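Local coordinates for endoglucanase, glycoside hydrolase family 5 protein (Cytophaga hutchinsonii, PDB 5IHS) that probably hydrolyses internal beta-1,4-glucosidic bonds of cellulose as a family 5 endoglucanase and is linked to the bacterium's growth on crystalline cellulose, at residues A[83-88]-A[157-162]; A[108-113]-A[145-150]; A[249-254]-A[263-268]. All blocks are in the same frame, centred on the assembly; numbering follows the deposited sequence.

Contact 1: A[83-88]-A[157-162]; sequences VVRAAM and VYNEPL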
ATOM      1  N   VAL A  83       4.895  -0.739  -7.881  1.00  6.82           N
ATOM      2  CA  VAL A  83       4.690   0.091  -6.704  1.00  6.35           C
ATOM      3  C   VAL A  83       5.389  -0.605  -5.539  1.00  6.18           C
ATOM      4  O   VAL A  83       5.466  -1.840  -5.480  1.00  7.16           O
ATOM      5  CB  VAL A  83       3.174   0.319  -6.441  1.00  6.63           C
ATOM      6  CG1 VAL A  83       2.429  -1.008  -6.195  1.00  7.90           C
ATOM      7  CG2 VAL A  83       2.938   1.295  -5.297  1.00  7.13           C
ATOM      8  N   VAL A  84       5.878   0.200  -4.593  1.00  6.18           N
ATOM      9  CA  VAL A  84       6.417  -0.272  -3.321  1.00  6.34           C
ATOM     10  C   VAL A  84       5.782   0.566  -2.221  1.00  6.14           C
ATOM     11  O   VAL A  84       5.533   1.764  -2.404  1.00  7.31           O
ATOM     12  CB  VAL A  84       7.969  -0.191  -3.287  1.00  7.71           C
ATOM     13  CG1 VAL A  84       8.480   1.232  -3.506  1.00  8.66           C
ATOM     14  CG2 VAL A  84       8.534  -0.762  -1.993  1.00 10.04           C
ATOM     15  N   ARG A  85       5.533  -0.056  -1.069  1.00  5.70           N
ATOM     16  CA  ARG A  85       4.891   0.602   0.071  1.00  5.90           C
ATOM     17  C   ARG A  85       5.855   0.701   1.243  1.00  6.06           C
ATOM     18  O   ARG A  85       6.416  -0.304   1.690  1.00  6.60           O
ATOM     19  CB  ARG A  85       3.623  -0.153   0.459  1.00  6.06           C
ATOM     20  CG  ARG A  85       2.897   0.308   1.718  1.00  6.35           C
ATOM     21  CD  ARG A  85       1.626  -0.478   1.821  1.00  6.40           C
ATOM     22  NE  ARG A  85       0.682  -0.154   2.885  1.00  6.22           N
ATOM     23  CZ  ARG A  85       0.393  -0.924   3.936  1.00  6.38           C
ATOM     24  NH1 ARG A  85       1.116  -1.993   4.259  1.00  6.63           N
ATOM     25  NH2 ARG A  85      -0.647  -0.594   4.686  1.00  6.86           N
ATOM     26  N   ALA A  86       6.041   1.926   1.734  1.00  6.07           N
ATOM     27  CA  ALA A  86       6.870   2.223   2.899  1.00  6.76           C
ATOM     28  C   ALA A  86       5.942   2.302   4.108  1.00  6.96           C
ATOM     29  O   ALA A  86       5.158   3.247   4.225  1.00  7.43           O
ATOM     30  CB  ALA A  86       7.618   3.537   2.690  1.00  7.11           C
ATOM     31  N   ALA A  87       6.023   1.302   4.992  1.00  6.67           N
ATOM     32  CA  ALA A  87       5.108   1.141   6.127  1.00  7.04           C
ATOM     33  C   ALA A  87       5.751   1.769   7.361  1.00  6.65           C
ATOM     34  O   ALA A  87       6.399   1.091   8.163  1.00  7.30           O
ATOM     35  CB  ALA A  87       4.789  -0.336   6.343  1.00  7.57           C
ATOM     36  N   MET A  88       5.550   3.074   7.526  1.00  6.56           N
ATOM     37  CA  MET A  88       6.194   3.806   8.608  1.00  7.30           C
ATOM     38  C   MET A  88       5.444   3.564   9.915  1.00  7.28           C
ATOM     39  O   MET A  88       4.309   4.017  10.095  1.00  7.25           O
ATOM     40  CB  MET A  88       6.229   5.299   8.306  1.00  7.63           C
ATOM     41  CG  MET A  88       7.119   6.028   9.300  1.00  8.19           C
ATOM     42  SD  MET A  88       7.156   7.818   9.172  1.00  8.44           S
ATOM     43  CE  MET A  88       5.471   8.204   9.634  1.00  9.28           C
ATOM     44  N   VAL A 157      -3.002   7.516   4.602  1.00  6.14           N
ATOM     45  CA  VAL A 157      -2.995   8.331   5.820  1.00  6.17           C
ATOM     46  C   VAL A 157      -3.318   7.586   7.107  1.00  6.30           C
ATOM     47  O   VAL A 157      -3.082   8.135   8.192  1.00  7.15           O
ATOM     48  CB  VAL A 157      -3.920   9.557   5.680  1.00  7.60           C
ATOM     49  CG1 VAL A 157      -3.441  10.452   4.537  1.00  8.29           C
ATOM     50  CG2 VAL A 157      -5.379   9.155   5.493  1.00  8.65           C
ATOM     51  N   TYR A 158      -3.832   6.362   7.031  1.00  6.22           N
ATOM     52  CA  TYR A 158      -4.237   5.641   8.248  1.00  6.39           C
ATOM     53  C   TYR A 158      -4.339   4.147   7.901  1.00  6.05           C
ATOM     54  O   TYR A 158      -5.415   3.668   7.543  1.00  6.40           O
ATOM     55  CB  TYR A 158      -5.569   6.180   8.756  1.00  7.44           C
ATOM     56  CG  TYR A 158      -6.010   5.737  10.141  1.00  7.43           C
ATOM     57  CD1 TYR A 158      -5.435   4.649  10.783  1.00  7.01           C
ATOM     58  CD2 TYR A 158      -7.024   6.425  10.801  1.00  7.91           C
ATOM     59  CE1 TYR A 158      -5.867   4.257  12.042  1.00  7.62           C
ATOM     60  CE2 TYR A 158      -7.456   6.044  12.054  1.00  8.41           C
ATOM     61  CZ  TYR A 158      -6.875   4.957  12.670  1.00  7.79           C
ATOM     62  OH  TYR A 158      -7.274   4.531  13.916  1.00  9.15           O
ATOM     63  N   ASN A 159      -3.226   3.417   8.060  1.00  6.33           N
ATOM     64  CA  ASN A 159      -3.154   2.005   7.690  1.00  6.14           C
ATOM     65  C   ASN A 159      -4.406   1.200   8.039  1.00  6.25           C
ATOM     66  O   ASN A 159      -5.109   0.722   7.134  1.00  6.08           O
ATOM     67  CB  ASN A 159      -1.932   1.395   8.375  1.00  6.46           C
ATOM     68  CG  ASN A 159      -1.868  -0.112   8.233  1.00  6.58           C
ATOM     69  OD1 ASN A 159      -2.055  -0.639   7.146  1.00  7.33           O
ATOM     70  ND2 ASN A 159      -1.630  -0.821   9.335  1.00  7.42           N
ATOM     71  N   GLU A 160      -4.658   1.011   9.340  1.00  6.07           N
ATOM     72  CA  GLU A 160      -5.667   0.060   9.809  1.00  6.63           C
ATOM     73  C   GLU A 160      -6.355   0.574  11.060  1.00  7.00           C
ATOM     74  O   GLU A 160      -5.980   0.226  12.194  1.00  7.38           O
ATOM     75  CB  GLU A 160      -5.075  -1.320  10.065  1.00  6.97           C
ATOM     76  CG  GLU A 160      -4.947  -2.149   8.815  1.00  7.42           C
ATOM     77  CD  GLU A 160      -4.484  -3.569   9.078  1.00  8.05           C
ATOM     78  OE1 GLU A 160      -4.319  -3.944  10.266  1.00  9.60           O
ATOM     79  OE2 GLU A 160      -4.303  -4.330   8.101  1.00  8.16           O
ATOM     80  N   PRO A 161      -7.396   1.378  10.899  1.00  6.78           N
ATOM     81  CA  PRO A 161      -8.298   1.631  12.022  1.00  6.90           C
ATOM     82  C   PRO A 161      -8.767   0.307  12.621  1.00  7.55           C
ATOM     83  O   PRO A 161      -8.896  -0.703  11.926  1.00  8.19           O
ATOM     84  CB  PRO A 161      -9.452   2.409  11.379  1.00  7.14           C
ATOM     85  CG  PRO A 161      -8.858   3.016  10.124  1.00  7.19           C
ATOM     86  CD  PRO A 161      -7.874   1.985   9.647  1.00  6.86           C
ATOM     87  N   LEU A 162      -9.019   0.316  13.925  1.00  7.78           N
ATOM     88  CA  LEU A 162      -9.454  -0.875  14.643  1.00  8.97           C
ATOM     89  C   LEU A 162     -10.955  -1.112  14.450  1.00  8.33           C
ATOM     90  O   LEU A 162     -11.669  -0.318  13.837  1.00  8.72           O
ATOM     91  CB  LEU A 162      -9.091  -0.738  16.119  1.00 11.58           C
ATOM     92  CG  LEU A 162      -7.589  -0.581  16.370  1.00 14.64           C
ATOM     93  CD1 LEU A 162      -7.323  -0.390  17.851  1.00 17.19           C
ATOM     94  CD2 LEU A 162      -6.809  -1.774  15.837  1.00 15.57           C
TER

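Contact 2: A[108-113]-A[145-150]; sequences EVVNAA and KKYGNI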
ATOM      1  N   GLU A 108      14.124   7.546   2.064  1.00  8.24           N
ATOM      2  CA  GLU A 108      15.065   6.764   1.279  1.00  8.67           C
ATOM      3  C   GLU A 108      14.327   5.893   0.270  1.00  7.84           C
ATOM      4  O   GLU A 108      14.743   5.780  -0.889  1.00  8.23           O
ATOM      5  CB  GLU A 108      15.946   5.935   2.204  1.00  9.81           C
ATOM      6  CG  GLU A 108      17.066   5.197   1.480  1.00 12.31           C
ATOM      7  CD  GLU A 108      18.139   6.124   0.854  1.00 15.32           C
ATOM      8  OE1 GLU A 108      18.120   7.341   1.118  1.00 18.09           O
ATOM      9  OE2 GLU A 108      19.001   5.623   0.086  1.00 18.01           O
ATOM     10  N   VAL A 109      13.215   5.282   0.685  1.00  7.30           N
ATOM     11  CA  VAL A 109      12.432   4.454  -0.224  1.00  7.33           C
ATOM     12  C   VAL A 109      11.748   5.306  -1.290  1.00  7.00           C
ATOM     13  O   VAL A 109      11.741   4.947  -2.471  1.00  7.44           O
ATOM     14  CB  VAL A 109      11.452   3.580   0.578  1.00  7.80           C
ATOM     15  CG1 VAL A 109      10.468   2.863  -0.338  1.00  8.15           C
ATOM     16  CG2 VAL A 109      12.248   2.575   1.423  1.00  8.49           C
ATOM     17  N   VAL A 110      11.142   6.423  -0.891  1.00  7.39           N
ATOM     18  CA  VAL A 110      10.528   7.328  -1.861  1.00  7.90           C
ATOM     19  C   VAL A 110      11.555   7.793  -2.885  1.00  7.57           C
ATOM     20  O   VAL A 110      11.297   7.777  -4.097  1.00  7.94           O
ATOM     21  CB  VAL A 110       9.864   8.521  -1.147  1.00  8.43           C
ATOM     22  CG1 VAL A 110       9.411   9.572  -2.156  1.00  9.76           C
ATOM     23  CG2 VAL A 110       8.696   8.049  -0.292  1.00  8.94           C
ATOM     24  N   ASN A 111      12.728   8.223  -2.408  1.00  7.94           N
ATOM     25  CA  ASN A 111      13.759   8.716  -3.312  1.00  8.67           C
ATOM     26  C   ASN A 111      14.172   7.636  -4.300  1.00  8.35           C
ATOM     27  O   ASN A 111      14.408   7.912  -5.485  1.00  8.94           O
ATOM     28  CB  ASN A 111      14.968   9.197  -2.508  1.00  9.45           C
ATOM     29  CG  ASN A 111      14.723  10.525  -1.808  1.00 11.43           C
ATOM     30  OD1 ASN A 111      13.725  11.196  -2.056  1.00 12.29           O
ATOM     31  ND2 ASN A 111      15.658  10.924  -0.947  1.00 12.52           N
ATOM     32  N   ALA A 112      14.286   6.398  -3.825  1.00  7.83           N
ATOM     33  CA  ALA A 112      14.665   5.301  -4.705  1.00  8.10           C
ATOM     34  C   ALA A 112      13.575   5.008  -5.721  1.00  7.73           C
ATOM     35  O   ALA A 112      13.865   4.736  -6.887  1.00  8.24           O
ATOM     36  CB  ALA A 112      14.966   4.051  -3.885  1.00  8.56           C
ATOM     37  N   ALA A 113      12.307   5.029  -5.298  1.00  7.36           N
ATOM     38  CA  ALA A 113      11.219   4.825  -6.250  1.00  7.77           C
ATOM     39  C   ALA A 113      11.230   5.893  -7.335  1.00  7.88           C
ATOM     40  O   ALA A 113      10.976   5.598  -8.511  1.00  8.09           O
ATOM     41  CB  ALA A 113       9.877   4.818  -5.522  1.00  7.74           C
ATOM     42  N   LYS A 145       5.019  18.808   0.973  1.00  9.66           N
ATOM     43  CA  LYS A 145       5.827  19.957   0.571  1.00 10.76           C
ATOM     44  C   LYS A 145       7.050  19.506  -0.219  1.00 11.22           C
ATOM     45  O   LYS A 145       7.435  20.145  -1.205  1.00 12.88           O
ATOM     46  CB  LYS A 145       6.233  20.775   1.795  1.00 12.92           C
ATOM     47  CG  LYS A 145       6.955  22.079   1.434  1.00 15.44           C
ATOM     48  CD  LYS A 145       7.208  22.972   2.647  1.00 18.58           C
ATOM     49  CE  LYS A 145       7.844  24.297   2.231  1.00 22.12           C
ATOM     50  NZ  LYS A 145       8.130  25.215   3.376  1.00 24.38           N
ATOM     51  N   LYS A 146       7.675  18.411   0.198  1.00 10.49           N
ATOM     52  CA  LYS A 146       8.889  17.963  -0.474  1.00 11.79           C
ATOM     53  C   LYS A 146       8.585  17.284  -1.803  1.00 11.36           C
ATOM     54  O   LYS A 146       9.282  17.523  -2.797  1.00 12.83           O
ATOM     55  CB  LYS A 146       9.665  17.012   0.434  1.00 12.96           C
ATOM     56  CG  LYS A 146      10.959  16.506  -0.203  1.00 14.50           C
ATOM     57  CD  LYS A 146      11.877  15.846   0.806  1.00 15.54           C
ATOM     58  CE  LYS A 146      13.234  15.471   0.195  1.00 15.84           C
ATOM     59  NZ  LYS A 146      14.010  14.592   1.098  1.00 16.01           N
ATOM     60  N   TYR A 147       7.563  16.433  -1.843  1.00 10.37           N
ATOM     61  CA  TYR A 147       7.333  15.564  -2.988  1.00 10.57           C
ATOM     62  C   TYR A 147       6.083  15.926  -3.783  1.00 10.80           C
ATOM     63  O   TYR A 147       5.720  15.194  -4.709  1.00 11.52           O
ATOM     64  CB  TYR A 147       7.256  14.114  -2.510  1.00 11.32           C
ATOM     65  CG  TYR A 147       8.535  13.602  -1.877  1.00 12.00           C
ATOM     66  CD1 TYR A 147       9.664  13.385  -2.643  1.00 12.03           C
ATOM     67  CD2 TYR A 147       8.611  13.330  -0.521  1.00 13.29           C
ATOM     68  CE1 TYR A 147      10.835  12.898  -2.080  1.00 12.94           C
ATOM     69  CE2 TYR A 147       9.771  12.849   0.053  1.00 14.48           C
ATOM     70  CZ  TYR A 147      10.887  12.639  -0.728  1.00 14.27           C
ATOM     71  OH  TYR A 147      12.046  12.157  -0.134  1.00 16.01           O
ATOM     72  N   GLY A 148       5.432  17.048  -3.462  1.00 11.74           N
ATOM     73  CA  GLY A 148       4.109  17.325  -3.991  1.00 13.98           C
ATOM     74  C   GLY A 148       4.015  17.388  -5.501  1.00 16.99           C
ATOM     75  O   GLY A 148       2.967  17.073  -6.070  1.00 20.64           O
ATOM     76  N   ASN A 149       5.078  17.808  -6.178  1.00 15.84           N
ATOM     77  CA  ASN A 149       5.028  17.947  -7.632  1.00 20.14           C
ATOM     78  C   ASN A 149       5.420  16.674  -8.397  1.00 18.50           C
ATOM     79  O   ASN A 149       5.736  16.764  -9.592  1.00 19.80           O
ATOM     80  CB  ASN A 149       5.919  19.112  -8.081  1.00 25.52           C
ATOM     81  CG  ASN A 149       5.515  19.676  -9.439  1.00 30.33           C
ATOM     82  OD1 ASN A 149       4.353  19.584  -9.844  1.00 32.26           O
ATOM     83  ND2 ASN A 149       6.477  20.270 -10.147  1.00 31.82           N
ATOM     84  N   ILE A 150       5.370  15.498  -7.781  1.00 15.99           N
ATOM     85  CA  ILE A 150       6.042  14.315  -8.299  1.00 13.47           C
ATOM     86  C   ILE A 150       5.024  13.204  -8.508  1.00 11.75           C
ATOM     87  O   ILE A 150       4.294  12.856  -7.575  1.00 12.34           O
ATOM     88  CB  ILE A 150       7.184  13.873  -7.367  1.00 14.31           C
ATOM     89  CG1 ILE A 150       8.164  15.051  -7.270  1.00 17.09           C
ATOM     90  CG2 ILE A 150       7.861  12.636  -7.896  1.00 14.73           C
ATOM     91  CD1 ILE A 150       9.288  14.853  -6.341  1.00 18.54           C
TER
HETATM   92  O   HOH W   1      16.077  13.843  -0.497  1.00  9.52           O

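Contact 3: A[249-254]-A[263-268]; sequences YGTCDA and EETALW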
ATOM      1  N   TYR A 249      -2.091  -7.059   1.555  1.00  5.45           N
ATOM      2  CA  TYR A 249      -2.761  -8.351   1.654  1.00  5.71           C
ATOM      3  C   TYR A 249      -1.705  -9.395   1.970  1.00  5.72           C
ATOM      4  O   TYR A 249      -0.527  -9.235   1.647  1.00  6.38           O
ATOM      5  CB  TYR A 249      -3.539  -8.734   0.361  1.00  6.06           C
ATOM      6  CG  TYR A 249      -2.614  -9.151  -0.757  1.00  6.28           C
ATOM      7  CD1 TYR A 249      -2.010  -8.200  -1.568  1.00  6.10           C
ATOM      8  CD2 TYR A 249      -2.322 -10.493  -1.001  1.00  6.79           C
ATOM      9  CE1 TYR A 249      -1.118  -8.562  -2.569  1.00  6.72           C
ATOM     10  CE2 TYR A 249      -1.429 -10.866  -1.999  1.00  7.17           C
ATOM     11  CZ  TYR A 249      -0.821  -9.896  -2.774  1.00  6.71           C
ATOM     12  OH  TYR A 249       0.072 -10.290  -3.736  1.00  7.11           O
ATOM     13  N   GLY A 250      -2.139 -10.492   2.578  1.00  6.83           N
ATOM     14  CA  GLY A 250      -1.291 -11.637   2.800  1.00  7.37           C
ATOM     15  C   GLY A 250      -1.705 -12.842   1.968  1.00  7.50           C
ATOM     16  O   GLY A 250      -2.650 -12.808   1.187  1.00  7.67           O
ATOM     17  N   THR A 251      -0.972 -13.934   2.176  1.00  7.64           N
ATOM     18  CA  THR A 251      -1.298 -15.226   1.576  1.00  7.78           C
ATOM     19  C   THR A 251      -1.784 -16.235   2.616  1.00  8.45           C
ATOM     20  O   THR A 251      -1.991 -17.408   2.281  1.00  9.40           O
ATOM     21  CB  THR A 251      -0.070 -15.801   0.878  1.00  8.44           C
ATOM     22  OG1 THR A 251       0.956 -15.970   1.862  1.00  8.83           O
ATOM     23  CG2 THR A 251       0.410 -14.896  -0.257  1.00  8.93           C
ATOM     24  N   CYS A 252      -1.968 -15.813   3.862  1.00  8.13           N
ATOM     25  CA  CYS A 252      -2.134 -16.723   4.987  1.00  8.90           C
ATOM     26  C   CYS A 252      -3.254 -16.190   5.872  1.00  9.25           C
ATOM     27  O   CYS A 252      -4.046 -15.328   5.474  1.00  9.67           O
ATOM     28  CB  CYS A 252      -0.791 -16.865   5.711  1.00 10.80           C
ATOM     29  SG  CYS A 252      -0.095 -15.323   6.271  1.00 13.74           S
ATOM     30  N   ASP A 253      -3.349 -16.686   7.098  1.00 11.04           N
ATOM     31  CA  ASP A 253      -4.403 -16.090   7.905  1.00 13.27           C
ATOM     32  C   ASP A 253      -3.971 -14.719   8.458  1.00 11.03           C
ATOM     33  O   ASP A 253      -2.825 -14.262   8.319  1.00 11.47           O
ATOM     34  CB  ASP A 253      -4.981 -17.052   8.928  1.00 17.76           C
ATOM     35  CG  ASP A 253      -4.008 -17.423   9.955  1.00 21.14           C
ATOM     36  OD1 ASP A 253      -3.203 -16.544  10.305  1.00 23.27           O
ATOM     37  OD2 ASP A 253      -4.055 -18.588  10.420  1.00 22.06           O
ATOM     38  N   ALA A 254      -4.946 -14.036   9.046  1.00 11.06           N
ATOM     39  CA  ALA A 254      -4.806 -12.626   9.378  1.00 11.91           C
ATOM     40  C   ALA A 254      -3.769 -12.364  10.455  1.00 12.93           C
ATOM     41  O   ALA A 254      -3.346 -11.216  10.608  1.00 14.32           O
ATOM     42  CB  ALA A 254      -6.162 -12.063   9.801  1.00 12.83           C
ATOM     43  N   GLU A 263      -4.662 -21.335  -3.061  1.00  9.20           N
ATOM     44  CA  GLU A 263      -5.846 -21.342  -3.917  1.00  9.97           C
ATOM     45  C   GLU A 263      -6.778 -20.177  -3.589  1.00  9.01           C
ATOM     46  O   GLU A 263      -7.310 -19.526  -4.502  1.00  9.39           O
ATOM     47  CB  GLU A 263      -6.554 -22.697  -3.864  1.00 11.19           C
ATOM     48  CG  GLU A 263      -5.747 -23.818  -4.550  1.00 12.55           C
ATOM     49  CD  GLU A 263      -5.749 -23.743  -6.084  1.00 13.01           C
ATOM     50  OE1 GLU A 263      -6.750 -23.274  -6.670  1.00 12.56           O
ATOM     51  OE2 GLU A 263      -4.750 -24.181  -6.714  1.00 14.69           O
ATOM     52  N   GLU A 264      -6.962 -19.866  -2.305  1.00  8.91           N
ATOM     53  CA  GLU A 264      -7.815 -18.728  -1.975  1.00  8.65           C
ATOM     54  C   GLU A 264      -7.170 -17.416  -2.404  1.00  8.31           C
ATOM     55  O   GLU A 264      -7.869 -16.499  -2.847  1.00  8.23           O
ATOM     56  CB  GLU A 264      -8.176 -18.714  -0.486  1.00  9.31           C
ATOM     57  CG  GLU A 264      -9.206 -17.640  -0.131  1.00 10.14           C
ATOM     58  CD  GLU A 264     -10.608 -17.933  -0.649  1.00 11.68           C
ATOM     59  OE1 GLU A 264     -10.971 -19.128  -0.752  1.00 12.61           O
ATOM     60  OE2 GLU A 264     -11.338 -16.962  -0.951  1.00 13.19           O
ATOM     61  N   THR A 265      -5.838 -17.313  -2.296  1.00  7.70           N
ATOM     62  CA  THR A 265      -5.160 -16.122  -2.800  1.00  7.57           C
ATOM     63  C   THR A 265      -5.467 -15.923  -4.282  1.00  7.45           C
ATOM     64  O   THR A 265      -5.738 -14.800  -4.724  1.00  7.67           O
ATOM     65  CB  THR A 265      -3.647 -16.200  -2.552  1.00  7.98           C
ATOM     66  OG1 THR A 265      -3.358 -16.350  -1.157  1.00  7.89           O
ATOM     67  CG2 THR A 265      -2.947 -14.938  -3.020  1.00  8.52           C
ATOM     68  N   ALA A 266      -5.463 -17.013  -5.058  1.00  7.61           N
ATOM     69  CA  ALA A 266      -5.763 -16.917  -6.484  1.00  8.13           C
ATOM     70  C   ALA A 266      -7.193 -16.444  -6.739  1.00  7.77           C
ATOM     71  O   ALA A 266      -7.438 -15.723  -7.708  1.00  8.57           O
ATOM     72  CB  ALA A 266      -5.510 -18.260  -7.168  1.00  8.74           C
ATOM     73  N   LEU A 267      -8.155 -16.848  -5.897  1.00  8.30           N
ATOM     74  CA  LEU A 267      -9.515 -16.327  -6.042  1.00  8.97           C
ATOM     75  C   LEU A 267      -9.547 -14.826  -5.805  1.00  8.58           C
ATOM     76  O   LEU A 267     -10.286 -14.099  -6.485  1.00  9.30           O
ATOM     77  CB  LEU A 267     -10.487 -17.028  -5.093  1.00  9.59           C
ATOM     78  CG  LEU A 267     -10.743 -18.511  -5.365  1.00 10.75           C
ATOM     79  CD1 LEU A 267     -11.772 -19.023  -4.386  1.00 11.73           C
ATOM     80  CD2 LEU A 267     -11.190 -18.768  -6.798  1.00 11.59           C
ATOM     81  N   TRP A 268      -8.748 -14.341  -4.855  1.00  7.29           N
ATOM     82  CA  TRP A 268      -8.637 -12.905  -4.662  1.00  7.23           C
ATOM     83  C   TRP A 268      -7.994 -12.227  -5.866  1.00  7.40           C
ATOM     84  O   TRP A 268      -8.473 -11.180  -6.308  1.00  7.66           O
ATOM     85  CB  TRP A 268      -7.867 -12.599  -3.384  1.00  7.28           C
ATOM     86  CG  TRP A 268      -8.714 -12.623  -2.156  1.00  7.15           C
ATOM     87  CD1 TRP A 268      -8.831 -13.627  -1.242  1.00  7.89           C
ATOM     88  CD2 TRP A 268      -9.554 -11.561  -1.700  1.00  7.26           C
ATOM     89  NE1 TRP A 268      -9.698 -13.247  -0.236  1.00  8.07           N
ATOM     90  CE2 TRP A 268     -10.153 -11.981  -0.494  1.00  8.16           C
ATOM     91  CE3 TRP A 268      -9.843 -10.288  -2.190  1.00  7.37           C
ATOM     92  CZ2 TRP A 268     -11.024 -11.163   0.229  1.00  8.55           C
ATOM     93  CZ3 TRP A 268     -10.705  -9.478  -1.477  1.00  8.35           C
ATOM     94  CH2 TRP A 268     -11.286  -9.919  -0.282  1.00  9.03           C
TER

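Contact 1: A[83-88]-A[157-162]
R85 and N159 carry this contact alone, reaching for each other across the inside of the barrel from strand 83-89 and from the loop that follows strand 153-156. The arginine is stretched out: CG lies anti to the backbone N (chi1 174°) and the chain stays extended to NE, which takes the guanidinium well away from its strand. NH2 of R85 meets OD1 of N159 at 2.8 Å. The oxygen sits at the edge of the guanidinium and in its plane, but the N-H points poorly, with an angle of 129° at the hydrogen, so the bond is weak. The asparagine comes in at about a right angle, its amide plane turned 60° from that of the guanidinium.

Stronger partners fix the arginine: NE forms a salt bridge with E156 and NH1 another with E248. A long side chain with several N-H groups suits this place, because it can serve several acceptors at once, whereas the short amide of N159 offers a carbonyl oxygen without adding charge. OE2 of E160, 6.2 Å from R85 NH2, is bonded instead to H220.

The sequence N159-E160-P161 after strand 153-156 is the Asn-Glu-Pro signature of clan GH-A TIM barrels, whose glutamate is the acid/base in relatives; the arrangement is consistent with the active-site end of a GH5 barrel.

Contact 2: A[108-113]-A[145-150]
The ring of Y147 lies between V110, across the contact, and K146, its own neighbour in the chain. V110 and Y147 approach from opposite directions, and the CG1 methyl of V110 lands squarely on one face, 3.7 Å from the ring centroid and only 13° off the normal, a clear CH-pi contact. That methyl is the branch held anti to the backbone N, which sets it out from helix 99-116 toward helix 133-147, the next outer helix of the barrel. Over the other face lies CG of K146, 3.7 Å above the plane of the Y147 ring, and CD1 of I150 reaches its edge.

The hydroxyl end is gripped separately. N111 comes across at about a right angle, its amide plane 63° from the ring, and Y147 OH donates to N111 OD1 at 2.7 Å. The donor stands 41° out of the carbonyl plane, off the lone-pair direction. K146 NZ gives a weak bond to the same hydroxyl, 3.4 Å from Y147 OH, while one water accepts from both N111 ND2 and K146 NZ.

A phenylalanine in place of Y147 could still take the valine methyl on its face, but would probably leave N111 OD1 without its donor and the amide freer to turn.

Tyrosine suits a boundary of this kind: valine covers the ring on the inner side, while the hydroxyl joins an asparagine and a lysine, themselves bridged by a water. The contact is therefore apolar on its buried side and polar on the side that faces solvent.

Contact 3: A[249-254]-A[263-268]
The backbones come close at T251 and T265, whose CA atoms are 5.9 Å apart, where the irregular chain leaving strand 244-249 passes beside helix 262-274. Small residues make such an approach possible. T265 points toward the loop and sets its OG1 against the backbone of T251, 3.6 Å from T251 CA, and near the T251 side chain, 3.9 Å from CB. This is a van der Waals meeting, since the hydroxyl of T265 is engaged on its own side: OG1 lies anti to the carbonyl carbon (chi1 -58°) and is hydrogen-bonded to the carbonyl O of S261, four residues back, just ahead of helix 262-274. The other branch, T265 CG2, approaches the Y249 ring obliquely, 4.5 Å from CE2. The carbonyl oxygen of G250 is buried here with no partner in the model.

The polar ends of the other two side chains turn to other parts of the fold: T251 OG1 bonds to S312, and Y249 OH to Y269. Helix 311-329 borders the contact, with V316 against Y249 and T251 and L315 against T265, and N281 touches both Y249 and T251. The contact thus packs the start of helix 262-274 onto the loop leading into it, beside strand 279-284 and helix 311-329.

Overall arrangement
The three contacts sample different layers of one TIM barrel. The centre of contact 1 lies about 6 Å from the centre of the chain, and its chemistry is polar, joining a strand side chain to a loop across the interior. The centres of contacts 2 and 3 lie about 15 and 16 Å from the chain's centre, on opposite sides of it; the touching residues of contact 3 are all buried, while contact 2 has a partly exposed asparagine and a bridging water at its outer side. Strand 83-89 of contact 1 leads into helix 99-116 of contact 2, and V84 CG1 packs on V109 CG1 at 4.1 Å. Contact 2 joins two helices through ring and hydroxyl; contact 3 fits a loop to a helix mainly through two threonines.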